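Local atomic coordinates of Myo-inositol phosphohydrolase (Mitsuokella multacida, PDB entry 4WU3), a protein that probably removes phosphate groups from myo-inositol phosphates such as phytate, as a phosphatase of the protein-tyrosine-phosphatase-like family. Residues M553-K558 with L568-L573; K374-T379 with G576-Y581. The protein carries 2 engineered substitutions. All coordinates share one frame; numbering follows the deposited sequence.

Interaction 1: residues M553-K558 with L568-L573; sequences MYDMMK and LSRQYL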
ATOM      1  N   MET A 553     -30.886  30.272   5.951  1.00 10.93           N
ATOM      2  CA  MET A 553     -30.065  31.434   6.290  1.00 11.59           C
ATOM      3  C   MET A 553     -30.831  32.743   6.099  1.00 12.07           C
ATOM      4  O   MET A 553     -30.723  33.664   6.910  1.00 11.21           O
ATOM      5  CB  MET A 553     -28.791  31.454   5.450  1.00 12.93           C
ATOM      6  CG  MET A 553     -27.713  30.522   5.964  1.00 13.93           C
ATOM      7  SD  MET A 553     -26.186  30.703   5.045  1.00 18.08           S
ATOM      8  CE  MET A 553     -26.379  29.492   3.741  1.00 16.37           C
ATOM      9  N   TYR A 554     -31.587  32.830   5.013  1.00 11.34           N
ATOM     10  CA  TYR A 554     -32.407  33.998   4.753  1.00 11.91           C
ATOM     11  C   TYR A 554     -33.542  34.109   5.780  1.00 12.28           C
ATOM     12  O   TYR A 554     -33.790  35.184   6.320  1.00 12.50           O
ATOM     13  CB  TYR A 554     -32.965  33.929   3.331  1.00 13.02           C
ATOM     14  CG  TYR A 554     -33.716  35.158   2.888  1.00 13.67           C
ATOM     15  CD1 TYR A 554     -33.153  36.419   3.011  1.00 14.75           C
ATOM     16  CD2 TYR A 554     -34.972  35.059   2.319  1.00 14.45           C
ATOM     17  CE1 TYR A 554     -33.833  37.547   2.598  1.00 16.08           C
ATOM     18  CE2 TYR A 554     -35.654  36.184   1.899  1.00 16.35           C
ATOM     19  CZ  TYR A 554     -35.080  37.424   2.040  1.00 16.80           C
ATOM     20  OH  TYR A 554     -35.768  38.548   1.623  1.00 19.93           O
ATOM     21  N   ASP A 555     -34.228  32.998   6.049  1.00 11.67           N
ATOM     22  CA  ASP A 555     -35.260  32.964   7.074  1.00 11.83           C
ATOM     23  C   ASP A 555     -34.715  33.552   8.383  1.00 13.27           C
ATOM     24  O   ASP A 555     -35.319  34.463   8.957  1.00 10.72           O
ATOM     25  CB  ASP A 555     -35.746  31.530   7.278  1.00 12.47           C
ATOM     26  CG  ASP A 555     -37.095  31.443   8.012  1.00 14.21           C
ATOM     27  OD1 ASP A 555     -37.627  32.482   8.477  1.00 12.75           O
ATOM     28  OD2 ASP A 555     -37.626  30.311   8.132  1.00 13.75           O
ATOM     29  N   MET A 556     -33.568  33.043   8.835  1.00 14.40           N
ATOM     30  CA  MET A 556     -32.956  33.493  10.086  1.00 16.23           C
ATOM     31  C   MET A 556     -32.697  34.980  10.048  1.00 16.16           C
ATOM     32  O   MET A 556     -32.974  35.697  11.017  1.00 19.48           O
ATOM     33  CB  MET A 556     -31.599  32.829  10.320  1.00 17.44           C
ATOM     34  CG  MET A 556     -31.648  31.421  10.851  1.00 20.15           C
ATOM     35  SD  MET A 556     -29.983  30.735  10.939  1.00 22.47           S
ATOM     36  CE  MET A 556     -30.329  29.077  10.379  1.00 22.28           C
ATOM     37  N   MET A 557     -32.104  35.431   8.951  1.00 14.52           N
ATOM     38  CA  MET A 557     -31.731  36.830   8.817  1.00 15.49           C
ATOM     39  C   MET A 557     -32.948  37.723   9.037  1.00 15.69           C
ATOM     40  O   MET A 557     -32.848  38.757   9.681  1.00 16.34           O
ATOM     41  CB  MET A 557     -31.114  37.105   7.436  1.00 16.30           C
ATOM     42  CG  MET A 557     -29.692  36.574   7.259  1.00 16.53           C
ATOM     43  SD  MET A 557     -29.108  36.603   5.548  1.00 15.92           S
ATOM     44  CE  MET A 557     -28.814  38.355   5.312  1.00 19.00           C
ATOM     45  N   LYS A 558     -34.092  37.314   8.498  1.00 16.60           N
ATOM     46  CA  LYS A 558     -35.302  38.142   8.508  1.00 18.43           C
ATOM     47  C   LYS A 558     -36.099  37.957   9.796  1.00 18.55           C
ATOM     48  O   LYS A 558     -36.869  38.822  10.185  1.00 20.79           O
ATOM     49  CB  LYS A 558     -36.193  37.786   7.307  1.00 20.38           C
ATOM     50  CG  LYS A 558     -35.508  37.889   5.950  1.00 21.95           C
ATOM     51  CD  LYS A 558     -35.444  39.322   5.454  1.00 26.48           C
ATOM     52  CE  LYS A 558     -36.819  39.820   5.030  1.00 31.59           C
ATOM     53  NZ  LYS A 558     -36.762  41.200   4.478  1.00 33.47           N
ATOM     54  N   LEU A 568     -35.051  25.578  11.208  1.00 11.75           N
ATOM     55  CA  LEU A 568     -34.683  24.347  10.512  1.00 11.48           C
ATOM     56  C   LEU A 568     -35.884  23.423  10.376  1.00 11.44           C
ATOM     57  O   LEU A 568     -36.094  22.779   9.343  1.00 10.35           O
ATOM     58  CB  LEU A 568     -33.533  23.643  11.235  1.00 11.21           C
ATOM     59  CG  LEU A 568     -32.244  24.466  11.284  1.00 11.21           C
ATOM     60  CD1 LEU A 568     -31.086  23.625  11.794  1.00 11.46           C
ATOM     61  CD2 LEU A 568     -31.895  25.064   9.926  1.00 11.12           C
ATOM     62  N   SER A 569     -36.691  23.374  11.421  1.00 11.45           N
ATOM     63  CA  SER A 569     -37.869  22.528  11.414  1.00 11.41           C
ATOM     64  C   SER A 569     -38.903  22.979  10.370  1.00 11.63           C
ATOM     65  O   SER A 569     -39.399  22.171   9.589  1.00 11.32           O
ATOM     66  CB  SER A 569     -38.476  22.478  12.813  1.00 13.06           C
ATOM     67  OG  SER A 569     -37.547  21.916  13.736  1.00 12.43           O
ATOM     68  N   ARG A 570     -39.220  24.264  10.317  1.00 10.56           N
ATOM     69  CA  ARG A 570     -40.209  24.685   9.350  1.00 10.17           C
ATOM     70  C   ARG A 570     -39.685  24.606   7.915  1.00 10.59           C
ATOM     71  O   ARG A 570     -40.430  24.213   7.011  1.00  9.87           O
ATOM     72  CB  ARG A 570     -40.759  26.070   9.676  1.00 11.18           C
ATOM     73  CG  ARG A 570     -39.788  27.224   9.539  1.00 11.20           C
ATOM     74  CD  ARG A 570     -40.277  28.362  10.412  1.00 11.52           C
ATOM     75  NE  ARG A 570     -39.779  29.657   9.982  1.00 11.02           N
ATOM     76  CZ  ARG A 570     -40.160  30.800  10.526  1.00 10.68           C
ATOM     77  NH1 ARG A 570     -39.676  31.936  10.095  1.00 11.46           N
ATOM     78  NH2 ARG A 570     -41.031  30.820  11.505  1.00 10.40           N
ATOM     79  N   GLN A 571     -38.409  24.931   7.694  1.00 10.98           N
ATOM     80  CA  GLN A 571     -37.828  24.771   6.349  1.00 10.60           C
ATOM     81  C   GLN A 571     -37.862  23.291   5.911  1.00 10.42           C
ATOM     82  O   GLN A 571     -38.053  22.986   4.728  1.00 10.39           O
ATOM     83  CB  GLN A 571     -36.407  25.341   6.273  1.00 10.86           C
ATOM     84  CG  GLN A 571     -36.319  26.859   6.391  1.00 10.90           C
ATOM     85  CD  GLN A 571     -37.242  27.587   5.432  1.00 12.09           C
ATOM     86  OE1 GLN A 571     -37.484  27.143   4.307  1.00 12.92           O
ATOM     87  NE2 GLN A 571     -37.766  28.713   5.876  1.00 13.13           N
ATOM     88  N   TYR A 572     -37.689  22.382   6.866  1.00 10.03           N
ATOM     89  CA  TYR A 572     -37.836  20.958   6.594  1.00 11.31           C
ATOM     90  C   TYR A 572     -39.296  20.645   6.311  1.00 11.87           C
ATOM     91  O   TYR A 572     -39.624  20.013   5.297  1.00 10.25           O
ATOM     92  CB  TYR A 572     -37.334  20.095   7.766  1.00 12.76           C
ATOM     93  CG  TYR A 572     -37.698  18.630   7.632  1.00 13.04           C
ATOM     94  CD1 TYR A 572     -36.993  17.801   6.788  1.00 13.69           C
ATOM     95  CD2 TYR A 572     -38.763  18.086   8.336  1.00 14.96           C
ATOM     96  CE1 TYR A 572     -37.326  16.469   6.643  1.00 14.86           C
ATOM     97  CE2 TYR A 572     -39.100  16.748   8.209  1.00 15.47           C
ATOM     98  CZ  TYR A 572     -38.375  15.942   7.354  1.00 16.11           C
ATOM     99  OH  TYR A 572     -38.686  14.601   7.206  1.00 17.15           O
ATOM    100  N   LEU A 573     -40.173  21.106   7.198  1.00 11.55           N
ATOM    101  CA  LEU A 573     -41.588  20.791   7.081  1.00 11.81           C
ATOM    102  C   LEU A 573     -42.160  21.316   5.782  1.00 12.45           C
ATOM    103  O   LEU A 573     -43.050  20.709   5.207  1.00 11.17           O
ATOM    104  CB  LEU A 573     -42.367  21.338   8.269  1.00 12.78           C
ATOM    105  CG  LEU A 573     -42.069  20.574   9.561  1.00 13.76           C
ATOM    106  CD1 LEU A 573     -42.714  21.246  10.751  1.00 14.13           C
ATOM    107  CD2 LEU A 573     -42.541  19.134   9.448  1.00 14.31           C
TER
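Asp555 and Arg570 form a buried salt bridge between helix 545-558 and helix 564-573. The two short segments cross at 134°, and their axes come no nearer than 10.7 Å. Polar side chains span most of that gap. Asp555 leaves its helix toward the other segment. Its CB lies 3.7 Å from Gln571 NE2, and CG sits in the plane of the Arg570 guanidinium, at its edge. The two carboxylate oxygens then divide the work. OD1 takes a hydrogen bond of 2.7 Å from Arg570 NH1. OD2 takes one of 2.9 Å from Arg570 NE. Both use the syn lone pairs, so the guanidinium meets the carboxylate side-on with the planes only 20° apart. The Arg570 chain runs extended from CG to NE, which carries the charged group across to Asp555. OD2 has a second donor, Gln571 NE2 at 2.8 Å. This amide approaches from above the carboxylate plane and stands almost perpendicular to it, at 89°. The Gln571 chain bends between CB and CG, which turns NE2 to this position. Three bonds thus fix the rotation of the carboxylate, and the arginine's positive charge would tend to keep the carboxylate ionised. Apart from the polar group, Met556 CE packs loosely against Leu568 CD2 at 4.3 Å. The far side of the guanidinium is also held, since Arg570 NH2 donates to the carbonyls of Thr381 and Lys383. The geometry is that of a bidentate, side-on Asp-Arg salt bridge, here joining two successive helices of a protein-tyrosine-phosphatase-like fold.

Interaction 2: residues K374-T379 with G576-Y581; sequences KGFTPT and GNYVAY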
ATOM      1  N   LYS A 374     -30.770  17.910  15.494  1.00 21.70           N
ATOM      2  CA  LYS A 374     -30.834  18.735  16.697  1.00 23.04           C
ATOM      3  C   LYS A 374     -31.831  19.887  16.550  1.00 21.70           C
ATOM      4  O   LYS A 374     -31.765  20.666  15.600  1.00 16.15           O
ATOM      5  CB  LYS A 374     -29.441  19.285  17.030  1.00 29.18           C
ATOM      6  CG  LYS A 374     -29.387  20.163  18.275  1.00 32.25           C
ATOM      7  CD  LYS A 374     -27.986  20.708  18.534  1.00 37.15           C
ATOM      8  CE  LYS A 374     -27.942  21.555  19.801  1.00 40.87           C
ATOM      9  NZ  LYS A 374     -26.637  22.254  19.974  1.00 42.12           N
ATOM     10  N   GLY A 375     -32.754  19.984  17.503  1.00 21.46           N
ATOM     11  CA  GLY A 375     -33.697  21.100  17.563  1.00 23.05           C
ATOM     12  C   GLY A 375     -35.009  20.842  16.836  1.00 24.40           C
ATOM     13  O   GLY A 375     -35.890  21.699  16.808  1.00 27.24           O
ATOM     14  N   PHE A 376     -35.150  19.671  16.232  1.00 21.26           N
ATOM     15  CA  PHE A 376     -36.330  19.421  15.413  1.00 19.63           C
ATOM     16  C   PHE A 376     -37.615  19.372  16.224  1.00 21.33           C
ATOM     17  O   PHE A 376     -37.727  18.623  17.196  1.00 20.08           O
ATOM     18  CB  PHE A 376     -36.222  18.122  14.618  1.00 17.69           C
ATOM     19  CG  PHE A 376     -37.514  17.736  13.951  1.00 16.75           C
ATOM     20  CD1 PHE A 376     -37.963  18.427  12.842  1.00 15.37           C
ATOM     21  CD2 PHE A 376     -38.304  16.720  14.470  1.00 17.04           C
ATOM     22  CE1 PHE A 376     -39.160  18.100  12.241  1.00 15.97           C
ATOM     23  CE2 PHE A 376     -39.505  16.383  13.872  1.00 17.34           C
ATOM     24  CZ  PHE A 376     -39.934  17.076  12.753  1.00 16.76           C
ATOM     25  N   THR A 377     -38.590  20.163  15.798  1.00 20.87           N
ATOM     26  CA  THR A 377     -39.931  20.063  16.340  1.00 22.01           C
ATOM     27  C   THR A 377     -40.952  19.949  15.225  1.00 21.30           C
ATOM     28  O   THR A 377     -40.809  20.567  14.175  1.00 24.68           O
ATOM     29  CB  THR A 377     -40.302  21.263  17.226  1.00 21.92           C
ATOM     30  OG1 THR A 377     -41.681  21.151  17.581  1.00 25.04           O
ATOM     31  CG2 THR A 377     -40.083  22.581  16.502  1.00 21.68           C
ATOM     32  N   PRO A 378     -41.993  19.144  15.446  1.00 24.67           N
ATOM     33  CA  PRO A 378     -43.059  19.026  14.454  1.00 24.14           C
ATOM     34  C   PRO A 378     -43.981  20.250  14.432  1.00 23.98           C
ATOM     35  O   PRO A 378     -44.781  20.400  13.507  1.00 23.34           O
ATOM     36  CB  PRO A 378     -43.810  17.761  14.885  1.00 24.21           C
ATOM     37  CG  PRO A 378     -43.481  17.571  16.330  1.00 24.64           C
ATOM     38  CD  PRO A 378     -42.171  18.244  16.599  1.00 23.68           C
ATOM     39  N   THR A 379     -43.838  21.133  15.417  1.00 22.34           N
ATOM     40  CA  THR A 379     -44.750  22.267  15.562  1.00 26.28           C
ATOM     41  C   THR A 379     -44.008  23.589  15.769  1.00 24.30           C
ATOM     42  O   THR A 379     -44.182  24.251  16.790  1.00 21.61           O
ATOM     43  CB  THR A 379     -45.717  22.054  16.752  1.00 30.18           C
ATOM     44  OG1 THR A 379     -44.976  21.949  17.977  1.00 28.93           O
ATOM     45  CG2 THR A 379     -46.532  20.787  16.557  1.00 30.73           C
ATOM     46  N   GLY A 576     -38.032  21.265   2.399  1.00 12.52           N
ATOM     47  CA  GLY A 576     -36.578  21.195   2.319  1.00 10.13           C
ATOM     48  C   GLY A 576     -36.091  19.938   3.017  1.00  9.72           C
ATOM     49  O   GLY A 576     -36.890  19.104   3.450  1.00  7.49           O
ATOM     50  N   ASN A 577     -34.777  19.772   3.117  1.00 10.15           N
ATOM     51  CA  ASN A 577     -34.246  18.758   4.013  1.00 10.57           C
ATOM     52  C   ASN A 577     -33.982  19.436   5.340  1.00 12.04           C
ATOM     53  O   ASN A 577     -34.371  20.601   5.516  1.00 12.66           O
ATOM     54  CB  ASN A 577     -33.010  18.050   3.446  1.00 12.12           C
ATOM     55  CG  ASN A 577     -31.810  18.962   3.265  1.00 13.50           C
ATOM     56  OD1 ASN A 577     -31.754  20.067   3.797  1.00 15.79           O
ATOM     57  ND2 ASN A 577     -30.831  18.487   2.500  1.00 14.76           N
ATOM     58  N   TYR A 578     -33.371  18.718   6.284  1.00 12.04           N
ATOM     59  CA  TYR A 578     -32.986  19.304   7.562  1.00 11.78           C
ATOM     60  C   TYR A 578     -31.504  19.650   7.491  1.00 11.83           C
ATOM     61  O   TYR A 578     -30.666  18.753   7.346  1.00 10.64           O
ATOM     62  CB  TYR A 578     -33.243  18.325   8.710  1.00 12.79           C
ATOM     63  CG  TYR A 578     -33.320  18.996  10.066  1.00 13.20           C
ATOM     64  CD1 TYR A 578     -34.452  19.709  10.437  1.00 12.63           C
ATOM     65  CD2 TYR A 578     -32.264  18.922  10.968  1.00 12.62           C
ATOM     66  CE1 TYR A 578     -34.530  20.332  11.664  1.00 14.13           C
ATOM     67  CE2 TYR A 578     -32.335  19.546  12.200  1.00 13.05           C
ATOM     68  CZ  TYR A 578     -33.472  20.246  12.541  1.00 14.07           C
ATOM     69  OH  TYR A 578     -33.567  20.874  13.756  1.00 16.74           O
ATOM     70  N   VAL A 579     -31.180  20.939   7.602  1.00 10.08           N
ATOM     71  CA  VAL A 579     -29.826  21.394   7.329  1.00 10.50           C
ATOM     72  C   VAL A 579     -28.815  20.787   8.290  1.00 11.04           C
ATOM     73  O   VAL A 579     -27.654  20.644   7.936  1.00 10.35           O
ATOM     74  CB  VAL A 579     -29.697  22.924   7.412  1.00 10.55           C
ATOM     75  CG1 VAL A 579     -28.255  23.355   7.147  1.00 10.74           C
ATOM     76  CG2 VAL A 579     -30.644  23.598   6.434  1.00 10.51           C
ATOM     77  N   ALA A 580     -29.251  20.449   9.504  1.00 11.61           N
ATOM     78  CA  ALA A 580     -28.324  19.989  10.545  1.00 13.41           C
ATOM     79  C   ALA A 580     -28.329  18.472  10.682  1.00 13.20           C
ATOM     80  O   ALA A 580     -27.895  17.932  11.696  1.00 13.15           O
ATOM     81  CB  ALA A 580     -28.625  20.651  11.889  1.00 13.43           C
ATOM     82  N   TYR A 581     -28.794  17.791   9.642  1.00 13.21           N
ATOM     83  CA  TYR A 581     -28.742  16.337   9.609  1.00 14.22           C
ATOM     84  C   TYR A 581     -27.307  15.846   9.756  1.00 14.85           C
ATOM     85  O   TYR A 581     -26.378  16.385   9.140  1.00 15.50           O
ATOM     86  CB  TYR A 581     -29.340  15.803   8.303  1.00 13.37           C
ATOM     87  CG  TYR A 581     -29.182  14.301   8.122  1.00 13.92           C
ATOM     88  CD1 TYR A 581     -29.977  13.406   8.823  1.00 13.83           C
ATOM     89  CD2 TYR A 581     -28.227  13.785   7.252  1.00 13.60           C
ATOM     90  CE1 TYR A 581     -29.823  12.038   8.661  1.00 14.50           C
ATOM     91  CE2 TYR A 581     -28.072  12.424   7.082  1.00 13.71           C
ATOM     92  CZ  TYR A 581     -28.870  11.556   7.785  1.00 14.14           C
ATOM     93  OH  TYR A 581     -28.704  10.207   7.606  1.00 16.19           O
TER
HETATM   94  O   HOH W   1     -28.165  17.349  14.485  1.00 14.82           O
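Segments 374-379 and 576-581 are both irregular loops, and their backbones come closest at Lys374 and Ala580, with CA atoms 6.8 Å apart. A type I beta turn from Tyr578 to Tyr581 shapes the second loop, and an ST turn at Thr377 shapes the end of the first. Both loops belong to the C-terminal of two protein-tyrosine-phosphatase-like halves. The Tyr578 side chain is about 10 Å from a bound inositol tetrakisphosphate. Tyr578 carries most of the contact. Its CG lies anti to the backbone N (chi1 -160°), and the ring reaches across to the first loop. OH donates to Lys374 O at 2.6 Å. The carbonyl oxygen lies at the edge of the tyrosine ring, in its plane, while the hydroxyl sits well above the carbonyl plane, 49° out of it. Phe376 crosses Tyr578 obliquely. Its CB packs 4.0 Å from Tyr578 CZ, and Tyr578 CE1 meets the edge of the phenylalanine ring near its plane. Leu568 and Tyr572 of helix 564-573 also touch the Tyr578 side chain. The Lys374 side chain is fully extended and leads away from 576-581 to a salt bridge with Glu604 of helix 593-613. One water joins the two backbones between Lys374 and Ala580: it accepts from Lys374 N at 2.8 Å and donates to Ala580 O at 2.9 Å.

Read from the N terminus, the chain first passes 374-379, in the loop before helix 385-388. Much later it enters helix 545-558, which carries 553-558. A short connection leads to helix 564-573 with 568-573, and interaction 1 closes that small loop. The chain then reaches 576-581, where interaction 2 closes a loop of nearly 200 residues. Interaction 1 is therefore nested inside interaction 2. Their centres lie about 10 Å apart, and helix 564-573 links them. Ser569 OG probably bonds to Thr377 N, and Leu568 CB packs on Tyr578 CE1. Together they tie the 374-379 loop and two late helices to the loop before helix 593-613.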